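Local coordinates for protein PduO-type ATP--cob(I)alamin adenosyltransferase (Sulfolobus tokodaii, PDB 1WOZ) that probably transfers an adenosyl group from ATP to cob(I)alamin, as PduO-type corrinoid adenosyltransferases do, at residues D21-N26 and T132-E137. Residues are numbered along the deposited sequence; the frame is centred on the assembly and turned at random.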
loop_
_atom_site.group_PDB
_atom_site.type_symbol
_atom_site.label_atom_id
_atom_site.label_comp_id
_atom_site.label_asym_id
_atom_site.label_seq_id
_atom_site.Cartn_x
_atom_site.Cartn_y
_atom_site.Cartn_z
ATOM N N ASP A 21 -15.113 12.318 -1.279
ATOM C CA ASP A 21 -14.415 12.666 -0.043
ATOM C C ASP A 21 -15.329 12.442 1.169
ATOM O O ASP A 21 -14.932 12.662 2.312
ATOM C CB ASP A 21 -13.941 14.124 -0.071
ATOM C CG ASP A 21 -12.926 14.431 1.024
ATOM O OD1 ASP A 21 -12.633 15.627 1.245
ATOM O OD2 ASP A 21 -12.412 13.478 1.658
ATOM N N SER A 22 -16.556 12.007 0.911
ATOM C CA SER A 22 -17.491 11.738 1.989
ATOM C C SER A 22 -17.021 10.498 2.755
ATOM O O SER A 22 -16.200 9.710 2.260
ATOM C CB SER A 22 -18.888 11.476 1.421
ATOM O OG SER A 22 -18.975 10.178 0.846
ATOM N N PRO A 23 -17.517 10.322 3.986
ATOM C CA PRO A 23 -17.132 9.161 4.787
ATOM C C PRO A 23 -17.511 7.867 4.064
ATOM O O PRO A 23 -16.734 6.917 4.048
ATOM C CB PRO A 23 -17.926 9.347 6.076
ATOM C CG PRO A 23 -18.029 10.832 6.186
ATOM C CD PRO A 23 -18.312 11.276 4.781
ATOM N N LEU A 24 -18.706 7.820 3.472
ATOM C CA LEU A 24 -19.104 6.604 2.771
ATOM C C LEU A 24 -18.177 6.275 1.604
ATOM O O LEU A 24 -17.724 5.139 1.478
ATOM C CB LEU A 24 -20.542 6.679 2.250
ATOM C CG LEU A 24 -20.961 5.437 1.429
ATOM C CD1 LEU A 24 -20.901 4.190 2.294
ATOM C CD2 LEU A 24 -22.389 5.617 0.889
ATOM N N VAL A 25 -17.900 7.266 0.756
ATOM C CA VAL A 25 -17.033 7.049 -0.402
ATOM C C VAL A 25 -15.635 6.608 0.028
ATOM O O VAL A 25 -15.043 5.717 -0.588
ATOM C CB VAL A 25 -16.944 8.318 -1.273
ATOM C CG1 VAL A 25 -15.947 8.100 -2.418
ATOM C CG2 VAL A 25 -18.332 8.634 -1.845
ATOM N N ASN A 26 -15.111 7.230 1.080
ATOM C CA ASN A 26 -13.798 6.849 1.605
ATOM C C ASN A 26 -13.792 5.425 2.197
ATOM O O ASN A 26 -12.837 4.677 2.006
ATOM C CB ASN A 26 -13.339 7.866 2.652
ATOM C CG ASN A 26 -12.667 9.082 2.025
ATOM O OD1 ASN A 26 -11.546 8.996 1.515
ATOM N ND2 ASN A 26 -13.348 10.217 2.054
ATOM N N THR A 132 -17.493 5.713 11.524
ATOM C CA THR A 132 -18.698 5.476 12.306
ATOM C C THR A 132 -19.115 6.733 13.059
ATOM O O THR A 132 -20.298 6.929 13.353
ATOM C CB THR A 132 -18.507 4.321 13.299
ATOM O OG1 THR A 132 -17.398 4.605 14.157
ATOM C CG2 THR A 132 -18.244 3.025 12.557
ATOM N N LYS A 133 -18.144 7.590 13.362
ATOM C CA LYS A 133 -18.438 8.837 14.057
ATOM C C LYS A 133 -19.234 9.768 13.148
ATOM O O LYS A 133 -20.097 10.517 13.610
ATOM C CB LYS A 133 -17.146 9.530 14.480
ATOM C CG LYS A 133 -16.234 8.643 15.302
ATOM C CD LYS A 133 -16.921 8.139 16.561
ATOM C CE LYS A 133 -16.012 7.185 17.325
ATOM N NZ LYS A 133 -14.665 7.793 17.551
ATOM N N GLU A 134 -18.939 9.727 11.855
ATOM C CA GLU A 134 -19.651 10.572 10.915
ATOM C C GLU A 134 -20.905 9.890 10.380
ATOM O O GLU A 134 -21.811 10.553 9.886
ATOM C CB GLU A 134 -18.730 10.952 9.766
ATOM C CG GLU A 134 -17.553 11.807 10.210
ATOM C CD GLU A 134 -16.552 12.042 9.097
ATOM O OE1 GLU A 134 -15.783 11.103 8.783
ATOM O OE2 GLU A 134 -16.545 13.165 8.535
ATOM N N LEU A 135 -20.955 8.568 10.487
ATOM C CA LEU A 135 -22.098 7.796 10.007
ATOM C C LEU A 135 -22.487 6.756 11.056
ATOM O O LEU A 135 -22.242 5.567 10.876
ATOM C CB LEU A 135 -21.738 7.071 8.706
ATOM C CG LEU A 135 -21.134 7.882 7.562
ATOM C CD1 LEU A 135 -20.685 6.931 6.468
ATOM C CD2 LEU A 135 -22.158 8.875 7.027
ATOM N N PRO A 136 -23.095 7.193 12.171
ATOM C CA PRO A 136 -23.511 6.286 13.249
ATOM C C PRO A 136 -24.419 5.118 12.837
ATOM O O PRO A 136 -24.649 4.205 13.618
ATOM C CB PRO A 136 -24.198 7.225 14.240
ATOM C CG PRO A 136 -23.408 8.484 14.096
ATOM C CD PRO A 136 -23.258 8.601 12.580
ATOM N N GLU A 137 -24.934 5.147 11.617
ATOM C CA GLU A 137 -25.815 4.086 11.148
ATOM C C GLU A 137 -25.046 2.858 10.650
ATOM O O GLU A 137 -25.640 1.822 10.376
ATOM C CB GLU A 137 -26.705 4.607 10.018
ATOM C CG GLU A 137 -26.949 6.109 10.054
ATOM C CD GLU A 137 -25.663 6.913 9.894
ATOM O OE1 GLU A 137 -24.921 6.659 8.922
ATOM O OE2 GLU A 137 -25.396 7.794 10.737
#
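The carboxylate of E134 offers one face to the ring of P23: CG of the proline stands above it, 3.4 Å from E134 OE1 and nearly as close to CD and OE2. On its CB side the same ring meets L135. This joins two ends within the five-helix bundle of a PduO-type adenosyltransferase, the start of helix 23-44 and the end of helix 109-134. Glutamate suits this site because CB and the flat carboxylate both lie against the proline ring while the residue as a whole remains exposed to solvent. With CG beside the backbone N (chi1 -65°) and CD extended beyond it (chi2 173°), the chain crosses the proline at about a right angle, and E134 CB also touches P23 CG at 3.6 Å.

L135, next in the chain, adds the branched apolar contact. Leucine fits because its forked end lets CD1 reach both P23 CB, at 3.7 Å, and L24, whose N is equally near and whose CB is looser at 4.2 Å. Proline fits this first turn, where its missing N-H costs no helical bond. S22 is the N-cap before it: OG accepts from V25 N at 3.1 Å, almost straight at 168°, satisfying one N-H that has no carbonyl behind it.

One turn on, N26 reaches a second subunit, where its OD1 accepts a hydrogen bond from NE of R126 of that chain. Asparagine suits the place because its amide can also give ND2 inward: S22 O accepts from the backbone N-H of N26 at 3.0 Å and from its side-chain ND2 at 2.9 Å, the latter from above the carbonyl plane.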